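Local coordinates for acetyl xylan esterase (Metagenome, PDB 6XYC), which probably removes both acetyl and feruloyl groups from complex xylans, acting as a bifunctional carbohydrate esterase of the alpha/beta-hydrolase fold, at residues K40-W50 with F114-H125; A164-V172 with H262-F272. All blocks are in the same frame, centred on the assembly; numbering follows the deposited sequence.

Contact 1: K40-W50 with F114-H125; sequences KAIIIIYGSAW and FIGITGFSSGGH. With AES (4-(2-aminoethyl)benzenesulfonyl fluoride), chain B.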
loop_
_atom_site.group_PDB
_atom_site.type_symbol
_atom_site.label_atom_id
_atom_site.label_comp_id
_atom_site.label_asym_id
_atom_site.label_seq_id
_atom_site.Cartn_x
_atom_site.Cartn_y
_atom_site.Cartn_z
ATOM N N LYS A 40 -12.703 -12.842 -2.672
ATOM C CA LYS A 40 -12.364 -11.501 -2.217
ATOM C C LYS A 40 -10.877 -11.247 -2.447
ATOM O O LYS A 40 -10.061 -12.173 -2.457
ATOM C CB LYS A 40 -12.722 -11.339 -0.737
ATOM C CG LYS A 40 -14.064 -11.966 -0.361
ATOM C CD LYS A 40 -15.075 -10.934 0.145
ATOM C CE LYS A 40 -16.479 -11.521 0.214
ATOM N NZ LYS A 40 -17.019 -11.553 1.605
ATOM N N ALA A 41 -10.525 -9.980 -2.651
ATOM C CA ALA A 41 -9.221 -9.639 -3.195
ATOM C C ALA A 41 -8.400 -8.784 -2.236
ATOM O O ALA A 41 -8.931 -7.939 -1.505
ATOM C CB ALA A 41 -9.356 -8.902 -4.537
ATOM N N ILE A 42 -7.085 -9.014 -2.262
ATOM C CA ILE A 42 -6.118 -8.201 -1.529
ATOM C C ILE A 42 -5.053 -7.740 -2.516
ATOM O O ILE A 42 -4.410 -8.573 -3.170
ATOM C CB ILE A 42 -5.459 -8.971 -0.373
ATOM C CG1 ILE A 42 -6.518 -9.554 0.569
ATOM C CG2 ILE A 42 -4.492 -8.057 0.385
ATOM C CD1 ILE A 42 -7.322 -8.523 1.325
ATOM N N ILE A 43 -4.860 -6.425 -2.615
ATOM C CA ILE A 43 -3.777 -5.851 -3.406
ATOM C C ILE A 43 -2.559 -5.689 -2.508
ATOM O O ILE A 43 -2.660 -5.166 -1.390
ATOM C CB ILE A 43 -4.197 -4.508 -4.018
ATOM C CG1 ILE A 43 -5.282 -4.736 -5.077
ATOM C CG2 ILE A 43 -2.995 -3.801 -4.630
ATOM C CD1 ILE A 43 -5.992 -3.477 -5.517
ATOM N N ILE A 44 -1.402 -6.154 -2.978
ATOM C CA ILE A 44 -0.185 -6.066 -2.181
ATOM C C ILE A 44 0.866 -5.277 -2.946
ATOM O O ILE A 44 0.941 -5.324 -4.180
ATOM C CB ILE A 44 0.356 -7.458 -1.787
ATOM C CG1 ILE A 44 0.945 -8.202 -2.986
ATOM C CG2 ILE A 44 -0.749 -8.301 -1.154
ATOM C CD1 ILE A 44 1.625 -9.519 -2.607
ATOM N N ILE A 45 1.705 -4.561 -2.196
ATOM C CA ILE A 45 2.663 -3.623 -2.779
ATOM C C ILE A 45 4.005 -3.772 -2.073
ATOM O O ILE A 45 4.086 -3.633 -0.846
ATOM C CB ILE A 45 2.186 -2.161 -2.678
ATOM C CG1 ILE A 45 0.734 -2.019 -3.140
ATOM C CG2 ILE A 45 3.121 -1.248 -3.491
ATOM C CD1 ILE A 45 0.167 -0.637 -2.863
ATOM N N TYR A 46 5.057 -4.007 -2.848
ATOM C CA TYR A 46 6.393 -4.174 -2.291
ATOM C C TYR A 46 6.898 -2.869 -1.683
ATOM O O TYR A 46 6.418 -1.773 -1.995
ATOM C CB TYR A 46 7.376 -4.620 -3.376
ATOM C CG TYR A 46 7.371 -3.727 -4.604
ATOM C CD1 TYR A 46 6.695 -4.111 -5.757
ATOM C CD2 TYR A 46 8.022 -2.494 -4.613
ATOM C CE1 TYR A 46 6.671 -3.303 -6.877
ATOM C CE2 TYR A 46 8.011 -1.680 -5.741
ATOM C CZ TYR A 46 7.324 -2.088 -6.867
ATOM O OH TYR A 46 7.299 -1.292 -7.988
ATOM N N GLY A 47 7.895 -3.002 -0.816
ATOM C CA GLY A 47 8.664 -1.874 -0.330
ATOM C C GLY A 47 9.987 -1.753 -1.064
ATOM O O GLY A 47 10.606 -2.749 -1.440
ATOM N N SER A 48 10.415 -0.510 -1.265
ATOM C CA SER A 48 11.609 -0.244 -2.061
ATOM C C SER A 48 12.086 1.195 -1.931
ATOM O O SER A 48 12.824 1.679 -2.794
ATOM C CB SER A 48 11.332 -0.531 -3.535
ATOM O OG SER A 48 10.507 0.488 -4.092
ATOM N N ALA A 49 11.678 1.887 -0.862
ATOM C CA ALA A 49 11.934 3.322 -0.729
ATOM C C ALA A 49 11.468 4.068 -1.980
ATOM O O ALA A 49 12.060 5.072 -2.382
ATOM C CB ALA A 49 13.411 3.600 -0.443
ATOM N N TRP A 50 10.408 3.551 -2.612
ATOM C CA TRP A 50 9.793 4.079 -3.832
ATOM C C TRP A 50 10.678 3.940 -5.070
ATOM O O TRP A 50 10.303 4.430 -6.145
ATOM C CB TRP A 50 9.379 5.550 -3.672
ATOM C CG TRP A 50 8.383 5.770 -2.564
ATOM C CD1 TRP A 50 7.075 5.384 -2.551
ATOM C CD2 TRP A 50 8.621 6.422 -1.312
ATOM N NE1 TRP A 50 6.485 5.746 -1.365
ATOM C CE2 TRP A 50 7.412 6.389 -0.587
ATOM C CE3 TRP A 50 9.739 7.027 -0.731
ATOM C CZ2 TRP A 50 7.290 6.940 0.686
ATOM C CZ3 TRP A 50 9.615 7.574 0.531
ATOM C CH2 TRP A 50 8.403 7.522 1.228
ATOM N N PHE A 114 -15.172 -6.865 -1.707
ATOM C CA PHE A 114 -14.103 -6.563 -0.764
ATOM C C PHE A 114 -12.778 -6.527 -1.505
ATOM O O PHE A 114 -12.367 -7.528 -2.100
ATOM C CB PHE A 114 -14.041 -7.592 0.367
ATOM C CG PHE A 114 -13.032 -7.255 1.423
ATOM C CD1 PHE A 114 -13.340 -6.349 2.426
ATOM C CD2 PHE A 114 -11.765 -7.819 1.403
ATOM C CE1 PHE A 114 -12.415 -6.029 3.395
ATOM C CE2 PHE A 114 -10.833 -7.502 2.374
ATOM C CZ PHE A 114 -11.160 -6.607 3.374
ATOM N N ILE A 115 -12.115 -5.376 -1.470
ATOM C CA ILE A 115 -10.760 -5.223 -1.993
ATOM C C ILE A 115 -9.952 -4.564 -0.886
ATOM O O ILE A 115 -10.058 -3.351 -0.670
ATOM C CB ILE A 115 -10.707 -4.393 -3.277
ATOM C CG1 ILE A 115 -11.592 -5.024 -4.352
ATOM C CG2 ILE A 115 -9.274 -4.276 -3.779
ATOM C CD1 ILE A 115 -11.605 -4.268 -5.676
ATOM N N GLY A 116 -9.149 -5.355 -0.177
ATOM C CA GLY A 116 -8.201 -4.813 0.770
ATOM C C GLY A 116 -6.880 -4.485 0.107
ATOM O O GLY A 116 -6.629 -4.837 -1.045
ATOM N N ILE A 117 -6.024 -3.799 0.857
ATOM C CA ILE A 117 -4.729 -3.382 0.331
ATOM C C ILE A 117 -3.708 -3.421 1.461
ATOM O O ILE A 117 -4.012 -3.086 2.610
ATOM C CB ILE A 117 -4.817 -1.988 -0.327
ATOM C CG1 ILE A 117 -3.582 -1.721 -1.181
ATOM C CG2 ILE A 117 -4.995 -0.901 0.719
ATOM C CD1 ILE A 117 -3.734 -0.573 -2.161
ATOM N N THR A 118 -2.493 -3.855 1.129
ATOM C CA THR A 118 -1.425 -3.975 2.110
ATOM C C THR A 118 -0.088 -3.840 1.393
ATOM O O THR A 118 0.025 -4.102 0.192
ATOM C CB THR A 118 -1.494 -5.319 2.861
ATOM O OG1 THR A 118 -0.472 -5.381 3.858
ATOM C CG2 THR A 118 -1.340 -6.489 1.893
ATOM N N GLY A 119 0.917 -3.406 2.138
ATOM C CA GLY A 119 2.258 -3.261 1.601
ATOM C C GLY A 119 3.219 -3.071 2.749
ATOM O O GLY A 119 2.807 -2.796 3.885
ATOM N N PHE A 120 4.513 -3.226 2.463
ATOM C CA PHE A 120 5.534 -3.014 3.487
ATOM C C PHE A 120 6.464 -1.860 3.105
ATOM O O PHE A 120 6.774 -1.672 1.927
ATOM C CB PHE A 120 6.334 -4.324 3.783
ATOM C CG PHE A 120 6.826 -5.070 2.569
ATOM C CD1 PHE A 120 6.006 -5.952 1.886
ATOM C CD2 PHE A 120 8.137 -4.925 2.151
ATOM C CE1 PHE A 120 6.471 -6.635 0.784
ATOM C CE2 PHE A 120 8.603 -5.614 1.062
ATOM C CZ PHE A 120 7.773 -6.468 0.379
ATOM N N SER A 121 6.906 -1.089 4.115
ATOM C CA SER A 121 7.659 0.143 3.949
ATOM C C SER A 121 6.935 1.006 2.919
ATOM O O SER A 121 5.768 1.373 3.119
ATOM C CB SER A 121 9.108 -0.138 3.556
ATOM O OG SER A 121 9.920 0.976 3.886
ATOM N N SER A 122 7.608 1.370 1.820
ATOM C CA SER A 122 7.007 2.317 0.893
ATOM C C SER A 122 5.712 1.764 0.332
ATOM O O SER A 122 4.824 2.537 -0.030
ATOM C CB SER A 122 7.985 2.697 -0.228
ATOM O OG SER A 122 8.473 1.582 -0.936
ATOM N N GLY A 123 5.565 0.437 0.280
ATOM C CA GLY A 123 4.288 -0.144 -0.106
ATOM C C GLY A 123 3.225 0.008 0.965
ATOM O O GLY A 123 2.035 0.108 0.657
ATOM N N GLY A 124 3.634 0.015 2.234
ATOM C CA GLY A 124 2.707 0.352 3.301
ATOM C C GLY A 124 2.302 1.809 3.268
ATOM O O GLY A 124 1.159 2.149 3.592
ATOM N N HIS A 125 3.230 2.686 2.878
ATOM C CA HIS A 125 2.910 4.094 2.663
ATOM C C HIS A 125 1.847 4.258 1.582
ATOM O O HIS A 125 0.863 4.984 1.767
ATOM C CB HIS A 125 4.191 4.841 2.292
ATOM C CG HIS A 125 3.966 6.153 1.611
ATOM N ND1 HIS A 125 3.858 6.275 0.242
ATOM C CD2 HIS A 125 3.865 7.406 2.111
ATOM C CE1 HIS A 125 3.683 7.547 -0.070
ATOM N NE2 HIS A 125 3.680 8.254 1.046
HETATM C C3 AES B . 13.653 3.949 3.572
HETATM C C2 AES B . 13.003 2.760 3.433
HETATM C C1 AES B . 11.695 2.753 3.056
HETATM S S AES B . 10.947 1.201 2.857
HETATM O O1S AES B . 10.460 1.046 1.461
HETATM O O2S AES B . 11.980 0.169 2.891
HETATM C C6 AES B . 11.009 3.900 2.816
HETATM C C5 AES B . 11.665 5.106 2.958
HETATM C C4 AES B . 12.989 5.126 3.331
HETATM C C7 AES B . 13.744 6.485 3.511
HETATM C C8 AES B . 12.994 7.385 4.525
HETATM N N8 AES B . 13.891 8.424 4.906
HETATM O O HOH W 1 7.565 0.513 -3.217
#

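Contact 2: A164-V172 with H262-F272; sequences AVVDWFGPV and HGPGCFDTQYF. With AES (4-(2-aminoethyl)benzenesulfonyl fluoride), chain B.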
loop_
_atom_site.group_PDB
_atom_site.type_symbol
_atom_site.label_atom_id
_atom_site.label_comp_id
_atom_site.label_asym_id
_atom_site.label_seq_id
_atom_site.Cartn_x
_atom_site.Cartn_y
_atom_site.Cartn_z
ATOM N N ALA A 164 -10.098 -1.953 3.357
ATOM C CA ALA A 164 -9.328 -2.185 4.572
ATOM C C ALA A 164 -7.856 -2.095 4.209
ATOM O O ALA A 164 -7.475 -2.332 3.056
ATOM C CB ALA A 164 -9.652 -3.548 5.196
ATOM N N VAL A 165 -7.034 -1.747 5.192
ATOM C CA VAL A 165 -5.617 -1.500 4.964
ATOM C C VAL A 165 -4.810 -2.232 6.023
ATOM O O VAL A 165 -5.165 -2.215 7.206
ATOM C CB VAL A 165 -5.286 0.006 4.997
ATOM C CG1 VAL A 165 -3.779 0.225 4.829
ATOM C CG2 VAL A 165 -6.076 0.762 3.936
ATOM N N VAL A 166 -3.721 -2.869 5.605
ATOM C CA VAL A 166 -2.698 -3.369 6.521
ATOM C C VAL A 166 -1.382 -2.699 6.149
ATOM O O VAL A 166 -0.887 -2.861 5.024
ATOM C CB VAL A 166 -2.570 -4.897 6.482
ATOM C CG1 VAL A 166 -1.397 -5.341 7.348
ATOM C CG2 VAL A 166 -3.856 -5.542 6.964
ATOM N N ASP A 167 -0.822 -1.947 7.095
ATOM C CA ASP A 167 0.363 -1.123 6.881
ATOM C C ASP A 167 1.521 -1.769 7.632
ATOM O O ASP A 167 1.564 -1.741 8.870
ATOM C CB ASP A 167 0.094 0.305 7.353
ATOM C CG ASP A 167 1.349 1.096 7.613
ATOM O OD1 ASP A 167 2.413 0.776 7.047
ATOM O OD2 ASP A 167 1.267 2.069 8.395
ATOM N N TRP A 168 2.449 -2.370 6.884
ATOM C CA TRP A 168 3.651 -2.957 7.469
ATOM C C TRP A 168 4.755 -1.899 7.469
ATOM O O TRP A 168 5.314 -1.581 6.417
ATOM C CB TRP A 168 4.118 -4.192 6.704
ATOM C CG TRP A 168 3.213 -5.386 6.672
ATOM C CD1 TRP A 168 2.207 -5.617 5.784
ATOM C CD2 TRP A 168 3.265 -6.539 7.528
ATOM N NE1 TRP A 168 1.619 -6.834 6.040
ATOM C CE2 TRP A 168 2.245 -7.417 7.108
ATOM C CE3 TRP A 168 4.069 -6.911 8.615
ATOM C CZ2 TRP A 168 2.002 -8.638 7.739
ATOM C CZ3 TRP A 168 3.821 -8.124 9.241
ATOM C CH2 TRP A 168 2.804 -8.975 8.797
ATOM N N PHE A 169 5.076 -1.375 8.650
ATOM C CA PHE A 169 6.174 -0.427 8.889
ATOM C C PHE A 169 6.377 0.571 7.742
ATOM O O PHE A 169 7.480 0.743 7.221
ATOM C CB PHE A 169 7.499 -1.157 9.219
ATOM C CG PHE A 169 7.823 -2.361 8.329
ATOM C CD1 PHE A 169 7.516 -3.655 8.742
ATOM C CD2 PHE A 169 8.488 -2.203 7.116
ATOM C CE1 PHE A 169 7.818 -4.755 7.948
ATOM C CE2 PHE A 169 8.786 -3.305 6.319
ATOM C CZ PHE A 169 8.456 -4.581 6.738
ATOM N N GLY A 170 5.308 1.290 7.388
ATOM C CA GLY A 170 5.370 2.278 6.330
ATOM C C GLY A 170 5.789 3.646 6.827
ATOM O O GLY A 170 5.426 4.074 7.929
ATOM N N PRO A 171 6.591 4.359 6.029
ATOM C CA PRO A 171 6.894 5.763 6.303
ATOM C C PRO A 171 5.696 6.630 5.920
ATOM O O PRO A 171 5.365 6.751 4.733
ATOM C CB PRO A 171 8.113 6.047 5.429
ATOM C CG PRO A 171 7.930 5.155 4.252
ATOM C CD PRO A 171 7.246 3.901 4.773
ATOM N N VAL A 172 5.054 7.234 6.912
ATOM C CA VAL A 172 3.758 7.863 6.675
ATOM C C VAL A 172 3.710 9.305 7.170
ATOM O O VAL A 172 2.709 10.004 6.978
ATOM C CB VAL A 172 2.638 7.049 7.349
ATOM C CG1 VAL A 172 2.532 5.655 6.759
ATOM C CG2 VAL A 172 2.868 6.967 8.874
ATOM N N HIS A 262 13.126 -4.362 10.130
ATOM C CA HIS A 262 12.439 -3.899 8.925
ATOM C C HIS A 262 12.045 -5.106 8.066
ATOM O O HIS A 262 12.462 -5.267 6.917
ATOM C CB HIS A 262 13.349 -2.922 8.181
ATOM C CG HIS A 262 12.638 -2.013 7.227
ATOM N ND1 HIS A 262 11.685 -1.101 7.628
ATOM C CD2 HIS A 262 12.787 -1.838 5.890
ATOM C CE1 HIS A 262 11.249 -0.431 6.572
ATOM N NE2 HIS A 262 11.900 -0.860 5.505
ATOM N N GLY A 263 11.221 -5.971 8.659
ATOM C CA GLY A 263 10.865 -7.231 8.051
ATOM C C GLY A 263 11.197 -8.400 8.959
ATOM O O GLY A 263 10.323 -9.181 9.351
ATOM N N PRO A 264 12.475 -8.549 9.302
ATOM C CA PRO A 264 12.873 -9.631 10.213
ATOM C C PRO A 264 12.101 -9.576 11.523
ATOM O O PRO A 264 11.982 -8.524 12.155
ATOM C CB PRO A 264 14.373 -9.386 10.423
ATOM C CG PRO A 264 14.810 -8.708 9.146
ATOM C CD PRO A 264 13.638 -7.835 8.742
ATOM N N GLY A 265 11.585 -10.735 11.931
ATOM C CA GLY A 265 10.736 -10.860 13.095
ATOM C C GLY A 265 9.279 -10.535 12.832
ATOM O O GLY A 265 8.401 -11.044 13.532
ATOM N N CYS A 266 9.001 -9.708 11.825
ATOM C CA CYS A 266 7.641 -9.296 11.501
ATOM C C CYS A 266 6.954 -10.254 10.537
ATOM O O CYS A 266 5.750 -10.497 10.657
ATOM C CB CYS A 266 7.652 -7.892 10.895
ATOM S SG CYS A 266 8.485 -6.638 11.884
ATOM N N PHE A 267 7.695 -10.783 9.564
ATOM C CA PHE A 267 7.139 -11.697 8.568
ATOM C C PHE A 267 7.211 -13.132 9.093
ATOM O O PHE A 267 8.025 -13.952 8.667
ATOM C CB PHE A 267 7.876 -11.557 7.241
ATOM C CG PHE A 267 7.658 -10.240 6.543
ATOM C CD1 PHE A 267 6.657 -9.370 6.931
ATOM C CD2 PHE A 267 8.473 -9.876 5.481
ATOM C CE1 PHE A 267 6.474 -8.164 6.282
ATOM C CE2 PHE A 267 8.290 -8.674 4.828
ATOM C CZ PHE A 267 7.287 -7.820 5.226
ATOM N N ASP A 268 6.329 -13.430 10.046
ATOM C CA ASP A 268 6.263 -14.762 10.634
ATOM C C ASP A 268 4.803 -15.135 10.846
ATOM O O ASP A 268 3.895 -14.324 10.648
ATOM C CB ASP A 268 7.079 -14.845 11.934
ATOM C CG ASP A 268 6.426 -14.121 13.111
ATOM O OD1 ASP A 268 7.069 -14.035 14.178
ATOM O OD2 ASP A 268 5.285 -13.632 12.995
ATOM N N THR A 269 4.586 -16.382 11.265
ATOM C CA THR A 269 3.233 -16.924 11.334
ATOM C C THR A 269 2.323 -16.041 12.179
ATOM O O THR A 269 1.179 -15.772 11.799
ATOM C CB THR A 269 3.266 -18.346 11.901
ATOM O OG1 THR A 269 4.079 -19.179 11.064
ATOM C CG2 THR A 269 1.851 -18.919 11.988
ATOM N N GLN A 270 2.820 -15.570 13.323
ATOM C CA GLN A 270 1.980 -14.826 14.253
ATOM C C GLN A 270 1.412 -13.567 13.607
ATOM O O GLN A 270 0.201 -13.319 13.660
ATOM C CB GLN A 270 2.791 -14.478 15.500
ATOM C CG GLN A 270 2.217 -13.353 16.327
ATOM C CD GLN A 270 2.924 -13.213 17.662
ATOM O OE1 GLN A 270 4.044 -13.694 17.836
ATOM N NE2 GLN A 270 2.270 -12.556 18.613
ATOM N N TYR A 271 2.269 -12.753 12.993
ATOM C CA TYR A 271 1.811 -11.481 12.452
ATOM C C TYR A 271 1.173 -11.633 11.085
ATOM O O TYR A 271 0.312 -10.823 10.723
ATOM C CB TYR A 271 2.985 -10.519 12.435
ATOM C CG TYR A 271 3.551 -10.396 13.821
ATOM C CD1 TYR A 271 2.800 -9.832 14.843
ATOM C CD2 TYR A 271 4.809 -10.891 14.137
ATOM C CE1 TYR A 271 3.301 -9.727 16.120
ATOM C CE2 TYR A 271 5.317 -10.791 15.416
ATOM C CZ TYR A 271 4.554 -10.206 16.404
ATOM O OH TYR A 271 5.050 -10.103 17.679
ATOM N N PHE A 272 1.545 -12.665 10.324
ATOM C CA PHE A 272 0.731 -13.033 9.170
ATOM C C PHE A 272 -0.694 -13.363 9.606
ATOM O O PHE A 272 -1.660 -12.964 8.946
ATOM C CB PHE A 272 1.342 -14.227 8.438
ATOM C CG PHE A 272 2.600 -13.912 7.674
ATOM C CD1 PHE A 272 2.963 -12.606 7.365
ATOM C CD2 PHE A 272 3.418 -14.943 7.252
ATOM C CE1 PHE A 272 4.132 -12.343 6.660
ATOM C CE2 PHE A 272 4.578 -14.692 6.545
ATOM C CZ PHE A 272 4.940 -13.390 6.248
HETATM C C3 AES B . 13.653 3.949 3.572
HETATM C C2 AES B . 13.003 2.760 3.433
HETATM C C1 AES B . 11.695 2.753 3.056
HETATM S S AES B . 10.947 1.201 2.857
HETATM O O1S AES B . 10.460 1.046 1.461
HETATM O O2S AES B . 11.980 0.169 2.891
HETATM C C6 AES B . 11.009 3.900 2.816
HETATM C C5 AES B . 11.665 5.106 2.958
HETATM C C4 AES B . 12.989 5.126 3.331
HETATM C C7 AES B . 13.744 6.485 3.511
HETATM C C8 AES B . 12.994 7.385 4.525
HETATM N N8 AES B . 13.891 8.424 4.906
#

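Contact 1: K40-W50 with F114-H125
I43 and I45 run parallel to I117 and G119 in the central sheet of an alpha/beta hydrolase, and the strand 114-120 leads into G-F-S-S-G (119-123), which fits the nucleophile elbow. The strand pair is the tight half: the ladder includes I43 N to G116 O at 2.8 Å and T118 N to I43 O at 2.8 Å, then weakens at I45. I43 CB and I45 CD1 pack against I117 CG1 and CD1 on one face; on the other the CG2 methyls of I44 and T118 lie side by side, while T118 OG1 is taken by V166 O. Beyond G119 the regular ladder gives way to loop-to-elbow contacts on the partly exposed side, beside the ligand pocket. The F120 ring packs over G47 N and Y46 CA, and S122 OG accepts from S48 N at 2.9 Å and weakly from W50 N; a water links it to Y46 O and S48 OG. S122 CB sits over the five-membered ring of W50, 9° off its normal, and the indole edge meets the H125 face with planes at 82°. S121, with positive phi (49°), is sulfonylated by the inhibitor. Consistent with an oxyanion hole, A49 N, at 2.8 Å, and S122 N, at 2.9 Å, both donate to its O1S.

Contact 2: A164-V172 with H262-F272
F169 and H262 meet ring against ring where the end of strand 164-168 faces the loop carrying the histidine, which is consistent with the base of a Ser-His-Asp triad. F169 CE2 stands over the centre of the imidazole and CD2 comes to 3.3 Å from H262 CE1, but the planes are inclined at 50°, an oblique meeting. The phenyl is put there by chi1 of 44°, which sets CG between the backbone N and the carbonyl carbon, on a residue whose backbone is itself left-handed. H262 CG, roughly opposite its own backbone N, carries the imidazole to a place between this phenyl and the bound sulfonyl group. With F169 against a face, the two imidazole nitrogens serve other partners: ND1 bonds to D230 OD2, and NE2 donates to O2S of the sulfonyl group at 2.8 Å. The two bonds at its edge and the phenyl over its face would limit rotation of the ring.

W168 extends the aromatic cluster. The indole receives the edge of F267 over one face, CE1 lying 3.6 Å from W168 CE3 with planes at 79°. F267 CZ also reaches F169 CZ at 3.8 Å, bridging both aromatics. The far rim of the indole, CZ3 and CH2, meets C266 O at 3.4 Å from CZ3, then Y271 CB and F272 CD1 (3.9 Å from CH2). D268 OD2 caps the helix by accepting from Y271 N at 3.1 Å. Strand 164-168 is flanked in the sheet by strands 114-120 and 222-227, while helix 269-284 covers it through F278 on A164 and V166 and M275 on W168.

How the contacts relate
From the N terminus, strand 39-45 comes first, and contact 1 closes a 63-residue excursion, including strand 73-77 and helices 56-69 and 89-103, when 114-125 returns beside it. Contact 2 opens only afterwards: 89 residues, with strand 222-227 and helix 236-248 among them, separate 164-172 from 262-272. The contacts are therefore in series, neither nested nor crossed. In space they adjoin, with centres about 10 Å apart, because strands 114-120 and 164-168 are sheet neighbours; S121 N probably bonds to W168 O. Contact 1 ties strand 39-45 and the loop after it to strand 114-120 and its elbow, contact 2 the sheet to the C-terminal helix, and the inhibitor touches both.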